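Local coordinates for RNA-directed RNA polymerase (Infectious pancreatic necrosis virus, PDB 3ZED), which probably copies the viral RNA genome from ribonucleoside triphosphates as an RNA-dependent RNA polymerase, occurring both free and covalently attached to that RNA, at residues L30-F35 with Q149-I154; E581-S586 with R617-W622; F443-A448 with Q731-R736. One frame throughout, in Å; residues are numbered along the deposited sequence.

Contact 1 of 3, residues L30-F35 with Q149-I154; sequences LIPKRF and QVREAI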
# COMPACT_ATOMS: atom_id res chain seq x y z
N LEU B 30 -3.10 23.80 31.95
CA LEU B 30 -4.02 22.95 31.18
C LEU B 30 -3.43 22.66 29.81
O LEU B 30 -3.40 21.51 29.38
CB LEU B 30 -5.42 23.60 31.04
CG LEU B 30 -6.37 22.96 29.98
CD1 LEU B 30 -6.90 21.61 30.44
CD2 LEU B 30 -7.50 23.90 29.62
N ILE B 31 -2.96 23.71 29.12
CA ILE B 31 -2.40 23.57 27.78
C ILE B 31 -0.94 23.15 27.86
O ILE B 31 -0.12 23.91 28.38
CB ILE B 31 -2.58 24.87 26.93
CG1 ILE B 31 -4.00 25.48 27.02
CG2 ILE B 31 -2.10 24.68 25.50
CD1 ILE B 31 -5.21 24.59 26.57
N PRO B 32 -0.59 21.95 27.33
CA PRO B 32 0.83 21.55 27.31
C PRO B 32 1.64 22.48 26.41
O PRO B 32 1.08 23.10 25.51
CB PRO B 32 0.78 20.12 26.75
CG PRO B 32 -0.68 19.69 26.87
CD PRO B 32 -1.44 20.95 26.66
N LYS B 33 2.94 22.63 26.67
CA LYS B 33 3.77 23.50 25.84
C LYS B 33 3.98 22.86 24.46
O LYS B 33 4.04 21.63 24.36
CB LYS B 33 5.12 23.79 26.51
N ARG B 34 4.06 23.70 23.40
CA ARG B 34 4.37 23.25 22.05
C ARG B 34 5.69 22.52 22.06
O ARG B 34 6.61 22.91 22.78
CB ARG B 34 4.48 24.42 21.05
CG ARG B 34 3.20 24.89 20.38
CD ARG B 34 2.45 23.82 19.61
NE ARG B 34 3.12 23.31 18.41
CZ ARG B 34 3.01 23.84 17.20
NH1 ARG B 34 2.30 24.95 17.01
NH2 ARG B 34 3.61 23.27 16.16
N PHE B 35 5.78 21.45 21.28
CA PHE B 35 7.00 20.69 21.18
C PHE B 35 7.92 21.40 20.22
O PHE B 35 7.49 21.78 19.12
CB PHE B 35 6.70 19.25 20.73
CG PHE B 35 7.90 18.43 20.36
CD1 PHE B 35 8.90 18.14 21.30
CD2 PHE B 35 8.04 17.90 19.08
CE1 PHE B 35 10.00 17.35 20.96
CE2 PHE B 35 9.14 17.10 18.74
CZ PHE B 35 10.11 16.83 19.68
N GLN B 149 -6.84 11.60 28.06
CA GLN B 149 -6.25 10.98 26.87
C GLN B 149 -5.89 12.01 25.80
O GLN B 149 -4.78 11.95 25.27
CB GLN B 149 -7.17 9.90 26.32
CG GLN B 149 -7.09 8.63 27.16
CD GLN B 149 -8.14 7.61 26.80
OE1 GLN B 149 -9.06 7.86 26.01
NE2 GLN B 149 -8.03 6.44 27.41
N VAL B 150 -6.81 12.96 25.52
CA VAL B 150 -6.56 14.02 24.54
C VAL B 150 -5.38 14.91 25.02
O VAL B 150 -4.48 15.19 24.23
CB VAL B 150 -7.82 14.85 24.23
CG1 VAL B 150 -7.49 16.04 23.33
CG2 VAL B 150 -8.89 13.98 23.57
N ARG B 151 -5.38 15.31 26.31
CA ARG B 151 -4.31 16.14 26.86
C ARG B 151 -2.96 15.42 26.82
O ARG B 151 -1.96 16.06 26.48
CB ARG B 151 -4.62 16.59 28.29
CG ARG B 151 -3.87 17.87 28.64
CD ARG B 151 -4.26 18.43 29.99
NE ARG B 151 -3.48 17.79 31.04
CZ ARG B 151 -2.45 18.35 31.65
NH1 ARG B 151 -2.09 19.59 31.36
NH2 ARG B 151 -1.78 17.68 32.57
N GLU B 152 -2.92 14.12 27.19
CA GLU B 152 -1.71 13.29 27.16
C GLU B 152 -1.21 13.13 25.70
O GLU B 152 -0.00 13.22 25.48
CB GLU B 152 -1.96 11.92 27.82
CG GLU B 152 -0.80 10.93 27.73
CD GLU B 152 0.43 11.05 28.62
OE1 GLU B 152 0.66 12.14 29.20
OE2 GLU B 152 1.21 10.07 28.67
N ALA B 153 -2.12 12.96 24.72
CA ALA B 153 -1.73 12.86 23.30
C ALA B 153 -1.09 14.19 22.82
O ALA B 153 -0.05 14.16 22.17
CB ALA B 153 -2.93 12.50 22.43
N ILE B 154 -1.67 15.35 23.21
CA ILE B 154 -1.13 16.67 22.87
C ILE B 154 0.27 16.84 23.51
O ILE B 154 1.19 17.35 22.86
CB ILE B 154 -2.12 17.81 23.28
CG1 ILE B 154 -3.38 17.81 22.37
CG2 ILE B 154 -1.42 19.18 23.29
CD1 ILE B 154 -4.54 18.65 22.83
O HOH W 1 2.14 20.35 22.44
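NH1 of Arg151 reaches the backbone carbonyl O of Leu30 at 3.1 Å in a nearly straight bond, 168° at the hydrogen. The oxygen lies in the guanidinium plane, at its edge, but NH1 itself stands above the plane of the Leu30 carbonyl. A bend in the arginine chain at chi3 (85°) swings the guanidinium round to meet this oxygen, and CD passes the same O at 3.3 Å. Leu30 starts away from the helix, yet its CD1 comes back to lie 4.2 Å from Arg151 CD. One helical turn on from Arg151, Ile154 meets Pro32, which lays CG and CD of its ring against the CG2 branch, CG at 3.7 Å from Ile154 CG2; the ring and the isoleucine meet at about a right angle. A water then donates to Lys33 O at 3.0 Å and to Ile154 O, which also bonds Tyr589 OH. Leu30 and Pro32 rest in addition on Thr132 and Leu128 of helix 125-137. This is an irregular N-terminal segment packed on helix 143-156 in the palm region of the polymerase, held by an arginine-to-carbonyl bond, a proline contact and a water bridge.

Contact 2 of 3, residues E581-S586 with R617-W622; sequences ERLIAS and RLVGGW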
# COMPACT_ATOMS: atom_id res chain seq x y z
N GLU B 581 -7.43 4.76 20.37
CA GLU B 581 -6.10 5.39 20.32
C GLU B 581 -5.92 6.23 19.04
O GLU B 581 -5.37 7.33 19.10
CB GLU B 581 -5.00 4.32 20.41
CG GLU B 581 -3.67 4.82 20.95
CD GLU B 581 -2.64 3.72 21.17
OE1 GLU B 581 -2.06 3.24 20.16
OE2 GLU B 581 -2.43 3.33 22.34
N ARG B 582 -6.39 5.73 17.90
CA ARG B 582 -6.36 6.44 16.62
C ARG B 582 -7.28 7.67 16.65
O ARG B 582 -6.90 8.73 16.16
CB ARG B 582 -6.80 5.51 15.47
CG ARG B 582 -5.84 4.37 15.24
CD ARG B 582 -6.24 3.64 13.98
NE ARG B 582 -5.48 2.40 13.87
CZ ARG B 582 -4.94 1.95 12.74
NH1 ARG B 582 -5.09 2.63 11.60
NH2 ARG B 582 -4.27 0.81 12.73
N LEU B 583 -8.49 7.51 17.23
CA LEU B 583 -9.46 8.59 17.36
C LEU B 583 -8.88 9.74 18.18
O LEU B 583 -8.92 10.89 17.73
CB LEU B 583 -10.76 8.05 18.03
CG LEU B 583 -11.96 9.00 18.14
CD1 LEU B 583 -12.59 9.27 16.76
CD2 LEU B 583 -13.01 8.41 19.07
N ILE B 584 -8.30 9.44 19.35
CA ILE B 584 -7.69 10.42 20.25
C ILE B 584 -6.48 11.11 19.58
O ILE B 584 -6.42 12.33 19.60
CB ILE B 584 -7.32 9.77 21.61
CG1 ILE B 584 -8.57 9.23 22.35
CG2 ILE B 584 -6.46 10.66 22.52
CD1 ILE B 584 -9.63 10.27 22.90
N ALA B 585 -5.58 10.34 18.94
CA ALA B 585 -4.41 10.93 18.28
C ALA B 585 -4.83 11.92 17.19
O ALA B 585 -4.26 13.01 17.11
CB ALA B 585 -3.54 9.82 17.67
N SER B 586 -5.85 11.56 16.41
CA SER B 586 -6.39 12.39 15.33
C SER B 586 -7.11 13.65 15.88
O SER B 586 -6.97 14.73 15.29
CB SER B 586 -7.31 11.56 14.45
OG SER B 586 -7.66 12.30 13.29
N ARG B 617 -16.32 13.19 14.31
CA ARG B 617 -17.60 12.72 14.83
C ARG B 617 -18.06 11.48 14.06
O ARG B 617 -18.38 10.47 14.68
CB ARG B 617 -18.66 13.83 14.76
CG ARG B 617 -18.40 15.01 15.67
CD ARG B 617 -19.33 16.18 15.35
NE ARG B 617 -20.69 15.89 15.78
CZ ARG B 617 -21.77 16.55 15.38
NH1 ARG B 617 -21.67 17.53 14.50
NH2 ARG B 617 -22.96 16.22 15.85
N LEU B 618 -18.04 11.54 12.71
CA LEU B 618 -18.46 10.47 11.80
C LEU B 618 -17.76 9.14 12.02
O LEU B 618 -18.41 8.09 11.97
CB LEU B 618 -18.19 10.87 10.35
CG LEU B 618 -19.20 11.70 9.62
CD1 LEU B 618 -18.59 12.22 8.35
CD2 LEU B 618 -20.39 10.88 9.26
N VAL B 619 -16.44 9.17 12.15
CA VAL B 619 -15.64 7.95 12.25
C VAL B 619 -15.76 7.28 13.61
O VAL B 619 -15.35 6.13 13.73
CB VAL B 619 -14.16 8.19 11.86
CG1 VAL B 619 -14.07 8.54 10.38
CG2 VAL B 619 -13.49 9.25 12.75
N GLY B 620 -16.34 7.94 14.60
CA GLY B 620 -16.52 7.31 15.91
C GLY B 620 -16.64 8.20 17.12
O GLY B 620 -16.94 7.71 18.21
N GLY B 621 -16.39 9.49 16.93
CA GLY B 621 -16.47 10.47 18.02
C GLY B 621 -17.90 10.65 18.47
O GLY B 621 -18.15 10.96 19.64
N TRP B 622 -18.87 10.37 17.54
CA TRP B 622 -20.29 10.45 17.86
C TRP B 622 -20.62 9.60 19.07
O TRP B 622 -21.56 9.92 19.77
CB TRP B 622 -21.17 9.99 16.66
CG TRP B 622 -20.97 8.57 16.21
CD1 TRP B 622 -20.13 8.14 15.24
CD2 TRP B 622 -21.62 7.40 16.73
NE1 TRP B 622 -20.19 6.77 15.13
CE2 TRP B 622 -21.11 6.29 16.02
CE3 TRP B 622 -22.60 7.18 17.72
CZ2 TRP B 622 -21.55 4.98 16.26
CZ3 TRP B 622 -23.04 5.88 17.95
CH2 TRP B 622 -22.51 4.79 17.24
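Leu583 points from helix 580-588 toward the Val619-Gly621 backbone of helix 604-621, a helix-helix packing in the thumb of the polymerase. The short axes lie 10.1 Å apart at closest approach, with their directions 125° apart, and one leucine spans the gap. With CG anti to the backbone N (chi1 -174°), its two methyls fork over the opposing backbone. CD1 goes to Val619 and Gly621, while CD2 lies over the carbonyl of Gly620, 4.1 Å from its O. The Leu583 and Val619 side chains run antiparallel past one another, and methyl meets methyl, CD1 of Leu583 to CG2 of Val619 at 4.1 Å; there is no hydrogen bond across the contact.

The glycines present bare backbone to the leucine. Gly620 has a phi of 156°, a backbone conformation suited to a residue without a side chain. The chain makes a wider pi-type turn here, and Arg617 O accepts from both Gly620 N and Trp622 N, the latter at 2.9 Å. Arg617 starts out away from helix 580-588, and its guanidinium forms salt bridges with Glu614 and Glu628. Leu627 of helix 625-645 also packs on Leu583, and Phe662 touches both Val619 and Ser586. All four residues that touch are buried. The tightest approach across the two segments is made by a methyl against a backbone amide: Leu583 CD1 lies 3.8 Å from Gly621 N.

Contact 3 of 3, residues F443-A448 with Q731-R736; sequences FAMNVA and QRTKLR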
# COMPACT_ATOMS: atom_id res chain seq x y z
N PHE B 443 10.78 -7.99 -18.04
CA PHE B 443 10.66 -6.90 -17.10
C PHE B 443 10.07 -7.39 -15.81
O PHE B 443 10.68 -7.19 -14.76
CB PHE B 443 9.81 -5.74 -17.66
CG PHE B 443 9.53 -4.67 -16.62
CD1 PHE B 443 10.56 -3.87 -16.12
CD2 PHE B 443 8.25 -4.53 -16.08
CE1 PHE B 443 10.31 -2.92 -15.12
CE2 PHE B 443 8.00 -3.59 -15.07
CZ PHE B 443 9.03 -2.79 -14.59
N ALA B 444 8.91 -8.09 -15.87
CA ALA B 444 8.19 -8.53 -14.68
C ALA B 444 8.95 -9.56 -13.85
O ALA B 444 9.03 -9.40 -12.63
CB ALA B 444 6.83 -9.09 -15.07
N MET B 445 9.51 -10.60 -14.50
CA MET B 445 10.16 -11.70 -13.79
C MET B 445 11.63 -11.51 -13.50
O MET B 445 12.11 -11.93 -12.46
CB MET B 445 10.01 -13.03 -14.58
CG MET B 445 8.56 -13.44 -14.89
SD MET B 445 7.37 -13.37 -13.50
CE MET B 445 8.08 -14.57 -12.40
N ASN B 446 12.36 -10.94 -14.44
CA ASN B 446 13.81 -10.91 -14.34
C ASN B 446 14.41 -9.60 -13.88
O ASN B 446 15.56 -9.62 -13.43
CB ASN B 446 14.43 -11.30 -15.70
CG ASN B 446 13.94 -12.62 -16.24
OD1 ASN B 446 13.19 -12.67 -17.19
ND2 ASN B 446 14.39 -13.72 -15.67
N VAL B 447 13.71 -8.46 -14.02
CA VAL B 447 14.33 -7.18 -13.66
C VAL B 447 13.55 -6.42 -12.58
O VAL B 447 14.16 -5.99 -11.60
CB VAL B 447 14.55 -6.30 -14.93
CG1 VAL B 447 15.07 -4.90 -14.59
CG2 VAL B 447 15.46 -6.99 -15.94
N ALA B 448 12.24 -6.20 -12.77
CA ALA B 448 11.40 -5.39 -11.88
C ALA B 448 11.58 -5.70 -10.38
O ALA B 448 11.75 -4.74 -9.65
CB ALA B 448 9.93 -5.51 -12.26
N GLN B 731 10.68 -21.37 -15.03
CA GLN B 731 12.06 -21.62 -15.49
C GLN B 731 12.83 -20.29 -15.61
O GLN B 731 14.01 -20.22 -15.24
CB GLN B 731 12.05 -22.38 -16.84
CG GLN B 731 11.59 -23.83 -16.73
CD GLN B 731 11.35 -24.50 -18.07
OE1 GLN B 731 11.72 -24.00 -19.13
NE2 GLN B 731 10.73 -25.67 -18.06
N ARG B 732 12.10 -19.23 -16.07
CA ARG B 732 12.57 -17.85 -16.25
C ARG B 732 13.16 -17.27 -14.93
O ARG B 732 14.08 -16.46 -14.98
CB ARG B 732 11.39 -16.99 -16.76
CG ARG B 732 11.74 -15.56 -17.12
CD ARG B 732 10.58 -14.84 -17.80
NE ARG B 732 10.42 -15.19 -19.21
CZ ARG B 732 11.14 -14.66 -20.20
NH1 ARG B 732 12.13 -13.81 -19.94
NH2 ARG B 732 10.89 -15.00 -21.46
N THR B 733 12.66 -17.73 -13.76
CA THR B 733 13.13 -17.27 -12.44
C THR B 733 14.45 -17.93 -12.04
O THR B 733 15.10 -17.45 -11.12
CB THR B 733 12.06 -17.50 -11.33
OG1 THR B 733 11.95 -18.88 -11.02
CG2 THR B 733 10.70 -16.91 -11.70
N LYS B 734 14.84 -19.02 -12.73
CA LYS B 734 16.03 -19.81 -12.44
C LYS B 734 17.17 -19.63 -13.45
O LYS B 734 18.32 -19.83 -13.08
CB LYS B 734 15.65 -21.31 -12.37
CG LYS B 734 14.70 -21.66 -11.22
CD LYS B 734 13.78 -22.81 -11.60
CE LYS B 734 12.90 -23.23 -10.47
NZ LYS B 734 11.98 -24.33 -10.88
N LEU B 735 16.87 -19.27 -14.71
CA LEU B 735 17.91 -19.15 -15.74
C LEU B 735 18.58 -17.77 -15.78
O LEU B 735 17.92 -16.76 -15.58
CB LEU B 735 17.30 -19.45 -17.11
CG LEU B 735 16.97 -20.91 -17.40
CD1 LEU B 735 15.81 -21.02 -18.39
CD2 LEU B 735 18.19 -21.66 -17.93
N ARG B 736 19.90 -17.74 -16.07
CA ARG B 736 20.69 -16.50 -16.14
C ARG B 736 20.30 -15.64 -17.37
O ARG B 736 19.70 -16.14 -18.33
CB ARG B 736 22.21 -16.79 -16.12
CG ARG B 736 22.73 -17.59 -17.30
CD ARG B 736 24.17 -18.02 -17.12
NE ARG B 736 25.12 -16.92 -17.24
CZ ARG B 736 26.42 -17.01 -16.94
NH1 ARG B 736 26.93 -18.16 -16.51
NH2 ARG B 736 27.21 -15.96 -17.08
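Arg732, on helix 724-732, points toward helix 438-452, and its side chain can be followed atom by atom. CB leads to CG, which stands opposite the arginine's own backbone nitrogen and so crosses the amide of Asn446, 3.2 Å from OD1 and 3.5 Å from ND2. Next comes CD, lying against Met445 CB at 3.7 Å and also near Met445 CG and the Asn446 oxygen. A bend at chi3 then turns the chain, and NH1 donates to Asn446 OD1 at 3.2 Å with an angle of 164° at the hydrogen. OD1 sits in the guanidinium plane at its edge, while NH1 is tilted only modestly from the plane of the asparagine carbonyl. The oxygen thus comes to the guanidinium edge, and at 62° the amide and guanidinium planes are too steeply inclined to stack.

The other end of the same amide returns the bond: Asn446 ND2 gives a weak hydrogen bond to Arg732 O at 2.8 Å, bent to 127°. Its better partner is Ser781 OG. Beside this polar pair, Met445 folds at chi2 and chi3 and brings CE to 3.6 Å from Thr733 CG2, an apolar touch next to the arginine stem; the threonine hydroxyl is occupied with Asp730 O. Leu740 of helix 740-752 packs on both Asn446 and Arg732, and Met419 and Tyr420 of helix 412-426 back the methionine.

A buried asparagine thus uses its carbonyl for the arginine and its amide nitrogen for a serine and the arginine's own backbone. The link between palm and C-terminal regions probably relies on ion-dipole attraction and fit at this point, with no salt bridge between the two segments.

How the contacts relate
Contacts 1 and 2 are neighbours, their centres about 17 Å apart on the same side of the chain's centre, and they share an interface: Ile584 of helix 580-588 packs by its CG2 on Gln149, Val150 and Ala153 of helix 143-156. Helix 143-156 therefore lies between the N-terminal segment and the thumb helix, joining palm and thumb regions. Contact 3 is on the opposite side of the centre, about 53 Å from contact 1 and 46 Å from contact 2, centre to centre. Along the chain, contact 1 closes first; contact 2 then falls within the span that 443-448 and 731-736 bracket. Contact 3 joins palm helix 438-452 to the C-terminal region, while contact 2 is internal to the thumb.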